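Local coordinates for protein of Unknown Function (DUF1696) with Pleckstrin-homology Domains (Shewanella loihica PV-4, PDB 3DCX), which is of unknown function but folds as a bacterial pleckstrin-homology domain that packs with other copies of itself in a multi-subunit assembly, at residues G21-D35 / V38-V52. Sequence-based numbering, arbitrary orientation. Where two conformers were deposited one is given.
Sequences GDNEQLALAYRVIRD and VFTNKRLILIDKQGV
The carboxylate of E24 and the guanidinium of R43 lie nearly coplanar, 8° apart, and meet edge to edge, while CD1 of I45 rests on one guanidinium face near its rim. R43 grips side-on: NE reaches OE2 of E24 at 2.9 Å and NH2 reaches OE1 at 2.8 Å, both on syn lone pairs. The anti lone pair of OE2 takes the hydroxyl of T40 (OG1 to OE2 2.6 Å), and OE1 also accepts from the backbone N of G21, leaving each oxygen with two donors. With CG anti to the backbone N (chi1 -169°) and an extended chain, E24 reaches across to this buried pair; a glutamine in its place would probably leave the R43 charge without its mate and turn an NH2 toward a donor. T40 OG1 in turn accepts from the backbone N of K42, closing an ST turn, and from that of R43, which extends it to an ST motif at the connection between strands 35-40 and 43-50. Nearby, OD1 of N41 receives the N of Q25 at 2.9 Å, from above the amide plane. F39 O accepts from both A27 N (2.8 Å) and L28 N, while the F39 ring carries L28 O at its edge and CE1 of F39 lies at the edge of the Y30 ring, near its plane. At the far end the R34 guanidinium holds G51 O end-on, NH1 and NH2 each at 2.9 Å, and D35 OD1 takes K49 N at 2.9 Å. The shared F39 acceptor marks a classic beta bulge in the antiparallel hairpin of strands 26-32 and 35-40, part of the meandering sheet of this PH-domain fold.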
loop_
_atom_site.group_PDB
_atom_site.type_symbol
_atom_site.label_atom_id
_atom_site.label_comp_id
_atom_site.label_asym_id
_atom_site.label_seq_id
_atom_site.Cartn_x
_atom_site.Cartn_y
_atom_site.Cartn_z
ATOM N N GLY A 21 -12.032 2.022 19.573
ATOM C CA GLY A 21 -10.708 2.387 20.075
ATOM C C GLY A 21 -10.831 3.321 21.271
ATOM O O GLY A 21 -11.830 4.026 21.399
ATOM N N ASP A 22 -9.810 3.336 22.130
ATOM C CA ASP A 22 -9.779 4.180 23.329
ATOM C C ASP A 22 -10.026 5.664 23.007
ATOM O O ASP A 22 -10.745 6.332 23.728
ATOM C CB ASP A 22 -8.431 4.079 24.068
ATOM C CG ASP A 22 -8.156 2.695 24.663
ATOM O OD1 ASP A 22 -9.072 1.861 24.784
ATOM O OD2 ASP A 22 -6.971 2.444 24.996
ATOM N N ASN A 23 -9.416 6.172 21.943
ATOM C CA ASN A 23 -9.584 7.573 21.526
ATOM C C ASN A 23 -10.516 7.771 20.301
ATOM O O ASN A 23 -10.402 8.754 19.552
ATOM C CB ASN A 23 -8.204 8.165 21.224
ATOM C CG ASN A 23 -7.208 7.984 22.391
ATOM O OD1 ASN A 23 -7.577 8.074 23.574
ATOM N ND2 ASN A 23 -5.944 7.724 22.050
ATOM N N GLU A 24 -11.445 6.838 20.102
ATOM C CA GLU A 24 -12.356 6.916 18.987
ATOM C C GLU A 24 -13.654 7.589 19.398
ATOM O O GLU A 24 -14.177 7.360 20.492
ATOM C CB GLU A 24 -12.659 5.518 18.453
ATOM C CG GLU A 24 -13.399 5.533 17.115
ATOM C CD GLU A 24 -13.443 4.173 16.477
ATOM O OE1 GLU A 24 -13.317 3.152 17.215
ATOM O OE2 GLU A 24 -13.625 4.115 15.239
ATOM N N GLN A 25 -14.176 8.407 18.493
ATOM C CA GLN A 25 -15.443 9.097 18.693
ATOM C C GLN A 25 -16.340 8.917 17.491
ATOM O O GLN A 25 -15.882 8.840 16.353
ATOM C CB GLN A 25 -15.202 10.576 18.928
ATOM C CG GLN A 25 -14.537 10.860 20.246
ATOM C CD GLN A 25 -14.444 12.334 20.501
ATOM O OE1 GLN A 25 -13.367 12.918 20.378
ATOM N NE2 GLN A 25 -15.585 12.965 20.811
ATOM N N LEU A 26 -17.642 8.876 17.758
ATOM C CA LEU A 26 -18.636 8.779 16.700
ATOM C C LEU A 26 -18.951 10.152 16.133
ATOM O O LEU A 26 -19.061 11.123 16.876
ATOM C CB LEU A 26 -19.903 8.121 17.237
ATOM C CG LEU A 26 -19.727 6.699 17.776
ATOM C CD1 LEU A 26 -21.092 6.208 18.123
ATOM C CD2 LEU A 26 -19.071 5.756 16.800
ATOM N N ALA A 27 -19.053 10.253 14.815
ATOM C CA ALA A 27 -19.360 11.545 14.180
ATOM C C ALA A 27 -20.786 11.568 13.641
ATOM O O ALA A 27 -21.487 12.585 13.704
ATOM C CB ALA A 27 -18.328 11.886 13.038
ATOM N N LEU A 28 -21.211 10.438 13.104
ATOM C CA LEU A 28 -22.435 10.386 12.341
ATOM C C LEU A 28 -22.836 8.939 12.124
ATOM O O LEU A 28 -21.985 8.086 11.859
ATOM C CB LEU A 28 -22.177 11.059 11.002
ATOM C CG LEU A 28 -23.305 11.451 10.071
ATOM C CD1 LEU A 28 -24.397 12.300 10.778
ATOM C CD2 LEU A 28 -22.650 12.204 8.925
ATOM N N ALA A 29 -24.133 8.657 12.203
ATOM C CA ALA A 29 -24.591 7.334 11.915
ATOM C C ALA A 29 -25.989 7.275 11.340
ATOM O O ALA A 29 -26.889 7.963 11.795
ATOM C CB ALA A 29 -24.488 6.442 13.157
ATOM N N TYR A 30 -26.149 6.398 10.346
ATOM C CA TYR A 30 -27.433 6.209 9.694
ATOM C C TYR A 30 -27.855 4.738 9.744
ATOM O O TYR A 30 -27.042 3.824 9.617
ATOM C CB TYR A 30 -27.379 6.692 8.244
ATOM C CG TYR A 30 -27.127 8.171 8.104
ATOM C CD1 TYR A 30 -28.149 9.091 8.337
ATOM C CD2 TYR A 30 -25.870 8.662 7.759
ATOM C CE1 TYR A 30 -27.924 10.473 8.227
ATOM C CE2 TYR A 30 -25.643 10.057 7.630
ATOM C CZ TYR A 30 -26.667 10.940 7.875
ATOM O OH TYR A 30 -26.465 12.308 7.772
ATOM N N ARG A 31 -29.150 4.525 9.914
ATOM C CA ARG A 31 -29.732 3.210 9.758
ATOM C C ARG A 31 -30.571 3.095 8.475
ATOM O O ARG A 31 -31.307 4.001 8.080
ATOM C CB ARG A 31 -30.583 2.875 10.975
ATOM C CG ARG A 31 -30.919 1.391 11.082
ATOM C CD ARG A 31 -32.168 1.161 11.895
ATOM N NE ARG A 31 -31.914 1.049 13.321
ATOM C CZ ARG A 31 -31.963 2.055 14.184
ATOM N NH1 ARG A 31 -32.245 3.293 13.780
ATOM N NH2 ARG A 31 -31.720 1.813 15.464
ATOM N N VAL A 32 -30.444 1.968 7.807
ATOM C CA VAL A 32 -31.349 1.638 6.715
ATOM C C VAL A 32 -31.927 0.272 7.073
ATOM O O VAL A 32 -31.240 -0.745 6.978
ATOM C CB VAL A 32 -30.654 1.655 5.318
ATOM C CG1 VAL A 32 -31.634 1.198 4.226
ATOM C CG2 VAL A 32 -30.154 3.049 5.004
ATOM N N ILE A 33 -33.176 0.280 7.542
ATOM C CA ILE A 33 -33.865 -0.922 8.040
ATOM C C ILE A 33 -33.086 -1.525 9.227
ATOM O O ILE A 33 -33.118 -0.971 10.318
ATOM C CB ILE A 33 -34.188 -1.956 6.914
ATOM C CG1 ILE A 33 -34.946 -1.289 5.752
ATOM C CG2 ILE A 33 -35.068 -3.073 7.467
ATOM C CD1 ILE A 33 -34.830 -2.034 4.411
ATOM N N ARG A 34 -32.376 -2.633 9.036
ATOM C CA ARG A 34 -31.581 -3.226 10.125
ATOM C C ARG A 34 -30.079 -2.895 10.054
ATOM O O ARG A 34 -29.346 -3.115 11.016
ATOM C CB ARG A 34 -31.687 -4.743 10.102
ATOM C CG ARG A 34 -33.064 -5.292 10.117
ATOM C CD ARG A 34 -33.011 -6.815 10.263
ATOM N NE ARG A 34 -32.274 -7.491 9.181
ATOM C CZ ARG A 34 -32.539 -8.736 8.771
ATOM N NH1 ARG A 34 -33.494 -9.448 9.359
ATOM N NH2 ARG A 34 -31.847 -9.279 7.782
ATOM N N ASP A 35 -29.629 -2.412 8.909
ATOM C CA ASP A 35 -28.222 -2.169 8.654
ATOM C C ASP A 35 -27.857 -0.748 9.079
ATOM O O ASP A 35 -28.712 0.130 9.141
ATOM C CB ASP A 35 -27.920 -2.379 7.167
ATOM C CG ASP A 35 -28.186 -3.807 6.704
ATOM O OD1 ASP A 35 -28.251 -4.721 7.562
ATOM O OD2 ASP A 35 -28.334 -4.023 5.475
ATOM N N VAL A 38 -21.804 3.726 9.987
ATOM C CA VAL A 38 -21.339 4.545 11.101
ATOM C C VAL A 38 -20.052 5.251 10.706
ATOM O O VAL A 38 -19.140 4.617 10.178
ATOM C CB VAL A 38 -21.157 3.688 12.352
ATOM C CG1 VAL A 38 -20.655 4.536 13.550
ATOM C CG2 VAL A 38 -22.474 3.001 12.672
ATOM N N PHE A 39 -20.028 6.563 10.887
ATOM C CA PHE A 39 -18.804 7.349 10.700
ATOM C C PHE A 39 -18.213 7.643 12.044
ATOM O O PHE A 39 -18.832 8.328 12.858
ATOM C CB PHE A 39 -19.076 8.686 10.017
ATOM C CG PHE A 39 -19.627 8.566 8.649
ATOM C CD1 PHE A 39 -20.978 8.250 8.451
ATOM C CD2 PHE A 39 -18.819 8.798 7.544
ATOM C CE1 PHE A 39 -21.498 8.142 7.164
ATOM C CE2 PHE A 39 -19.327 8.695 6.249
ATOM C CZ PHE A 39 -20.657 8.372 6.057
ATOM N N THR A 40 -17.015 7.132 12.291
ATOM C CA THR A 40 -16.262 7.546 13.458
ATOM C C THR A 40 -15.195 8.569 13.029
ATOM O O THR A 40 -15.142 8.983 11.871
ATOM C CB THR A 40 -15.674 6.355 14.189
ATOM O OG1 THR A 40 -14.358 6.048 13.671
ATOM C CG2 THR A 40 -16.633 5.157 14.114
ATOM N N ASN A 41 -14.368 9.018 13.960
ATOM C CA ASN A 41 -13.225 9.841 13.557
ATOM C C ASN A 41 -12.024 9.043 12.980
ATOM O O ASN A 41 -11.036 9.638 12.577
ATOM C CB ASN A 41 -12.776 10.781 14.681
ATOM C CG ASN A 41 -12.306 10.070 15.899
ATOM O OD1 ASN A 41 -12.573 8.885 16.114
ATOM N ND2 ASN A 41 -11.601 10.800 16.735
ATOM N N LYS A 42 -12.123 7.717 12.947
ATOM C CA LYS A 42 -11.043 6.818 12.504
ATOM C C LYS A 42 -11.426 5.878 11.354
ATOM O O LYS A 42 -10.563 5.374 10.637
ATOM C CB LYS A 42 -10.627 5.936 13.661
ATOM C CG LYS A 42 -10.245 6.652 14.923
ATOM C CD LYS A 42 -8.873 7.212 14.856
ATOM C CE LYS A 42 -8.414 7.655 16.232
ATOM N NZ LYS A 42 -7.568 8.846 16.098
ATOM N N ARG A 43 -12.709 5.591 11.219
ATOM C CA ARG A 43 -13.157 4.586 10.253
ATOM C C ARG A 43 -14.633 4.699 9.971
ATOM O O ARG A 43 -15.377 5.322 10.712
ATOM C CB ARG A 43 -12.887 3.164 10.802
ATOM C CG ARG A 43 -13.539 2.927 12.161
ATOM C CD ARG A 43 -13.547 1.467 12.649
ATOM N NE ARG A 43 -13.609 1.476 14.121
ATOM C CZ ARG A 43 -13.554 0.407 14.906
ATOM N NH1 ARG A 43 -13.488 -0.828 14.405
ATOM N NH2 ARG A 43 -13.572 0.569 16.225
ATOM N N LEU A 44 -15.067 4.023 8.918
ATOM C CA LEU A 44 -16.459 3.665 8.784
ATOM C C LEU A 44 -16.621 2.279 9.389
ATOM O O LEU A 44 -15.735 1.422 9.236
ATOM C CB LEU A 44 -16.881 3.621 7.332
ATOM C CG LEU A 44 -16.431 4.774 6.438
ATOM C CD1 LEU A 44 -16.777 4.416 4.994
ATOM C CD2 LEU A 44 -17.052 6.095 6.847
ATOM N N ILE A 45 -17.737 2.075 10.084
ATOM C CA ILE A 45 -18.193 0.762 10.502
ATOM C C ILE A 45 -19.479 0.453 9.726
ATOM O O ILE A 45 -20.476 1.201 9.785
ATOM C CB ILE A 45 -18.394 0.659 12.026
ATOM C CG1 ILE A 45 -17.137 1.120 12.759
ATOM C CG2 ILE A 45 -18.715 -0.827 12.449
ATOM C CD1 ILE A 45 -17.327 1.305 14.291
ATOM N N LEU A 46 -19.445 -0.624 8.948
ATOM C CA LEU A 46 -20.602 -1.027 8.192
ATOM C C LEU A 46 -21.160 -2.264 8.874
ATOM O O LEU A 46 -20.504 -3.303 8.933
ATOM C CB LEU A 46 -20.255 -1.296 6.721
ATOM C CG LEU A 46 -19.328 -0.331 5.968
ATOM C CD1 LEU A 46 -19.500 -0.556 4.485
ATOM C CD2 LEU A 46 -19.581 1.118 6.319
ATOM N N ILE A 47 -22.351 -2.115 9.438
ATOM C CA ILE A 47 -23.036 -3.189 10.162
ATOM C C ILE A 47 -24.157 -3.772 9.309
ATOM O O ILE A 47 -25.192 -3.125 9.106
ATOM C CB ILE A 47 -23.621 -2.671 11.481
ATOM C CG1 ILE A 47 -22.510 -2.043 12.340
ATOM C CG2 ILE A 47 -24.354 -3.819 12.217
ATOM C CD1 ILE A 47 -22.968 -1.442 13.660
ATOM N N ASP A 48 -23.939 -4.976 8.789
ATOM C CA ASP A 48 -24.903 -5.607 7.926
ATOM C C ASP A 48 -25.460 -6.838 8.654
ATOM O O ASP A 48 -24.708 -7.651 9.198
ATOM C CB ASP A 48 -24.257 -5.957 6.572
ATOM C CG ASP A 48 -23.639 -4.721 5.846
ATOM O OD1 ASP A 48 -24.149 -3.581 5.975
ATOM O OD2 ASP A 48 -22.617 -4.901 5.137
ATOM N N LYS A 49 -26.779 -6.955 8.668
ATOM C CA LYS A 49 -27.448 -8.110 9.268
ATOM C C LYS A 49 -28.157 -8.910 8.168
ATOM O O LYS A 49 -28.735 -8.341 7.232
ATOM C CB LYS A 49 -28.421 -7.675 10.359
ATOM C CG LYS A 49 -27.794 -6.763 11.432
ATOM C CD LYS A 49 -28.781 -6.492 12.548
ATOM C CE LYS A 49 -28.102 -6.113 13.842
ATOM N NZ LYS A 49 -29.076 -6.203 14.935
ATOM N N GLN A 50 -28.087 -10.226 8.278
ATOM C CA GLN A 50 -28.731 -11.111 7.327
ATOM C C GLN A 50 -29.566 -12.163 8.041
ATOM O O GLN A 50 -29.355 -12.435 9.219
ATOM C CB GLN A 50 -27.667 -11.788 6.461
ATOM C CG GLN A 50 -27.023 -10.851 5.442
ATOM C CD GLN A 50 -25.873 -11.507 4.729
ATOM O OE1 GLN A 50 -24.880 -11.909 5.358
ATOM N NE2 GLN A 50 -25.990 -11.627 3.402
ATOM N N GLY A 51 -30.494 -12.745 7.296
ATOM C CA GLY A 51 -31.346 -13.829 7.770
ATOM C C GLY A 51 -32.658 -13.227 8.199
ATOM O O GLY A 51 -32.746 -12.024 8.356
ATOM N N VAL A 52 -33.677 -14.050 8.393
ATOM C CA VAL A 52 -34.976 -13.582 8.860
ATOM C C VAL A 52 -34.858 -12.886 10.222
ATOM O O VAL A 52 -35.444 -11.819 10.420
ATOM C CB VAL A 52 -36.004 -14.742 8.921
ATOM C CG1 VAL A 52 -37.370 -14.278 9.492
ATOM C CG2 VAL A 52 -36.174 -15.322 7.551
HETATM O O HOH W 1 -30.692 -6.236 6.640
#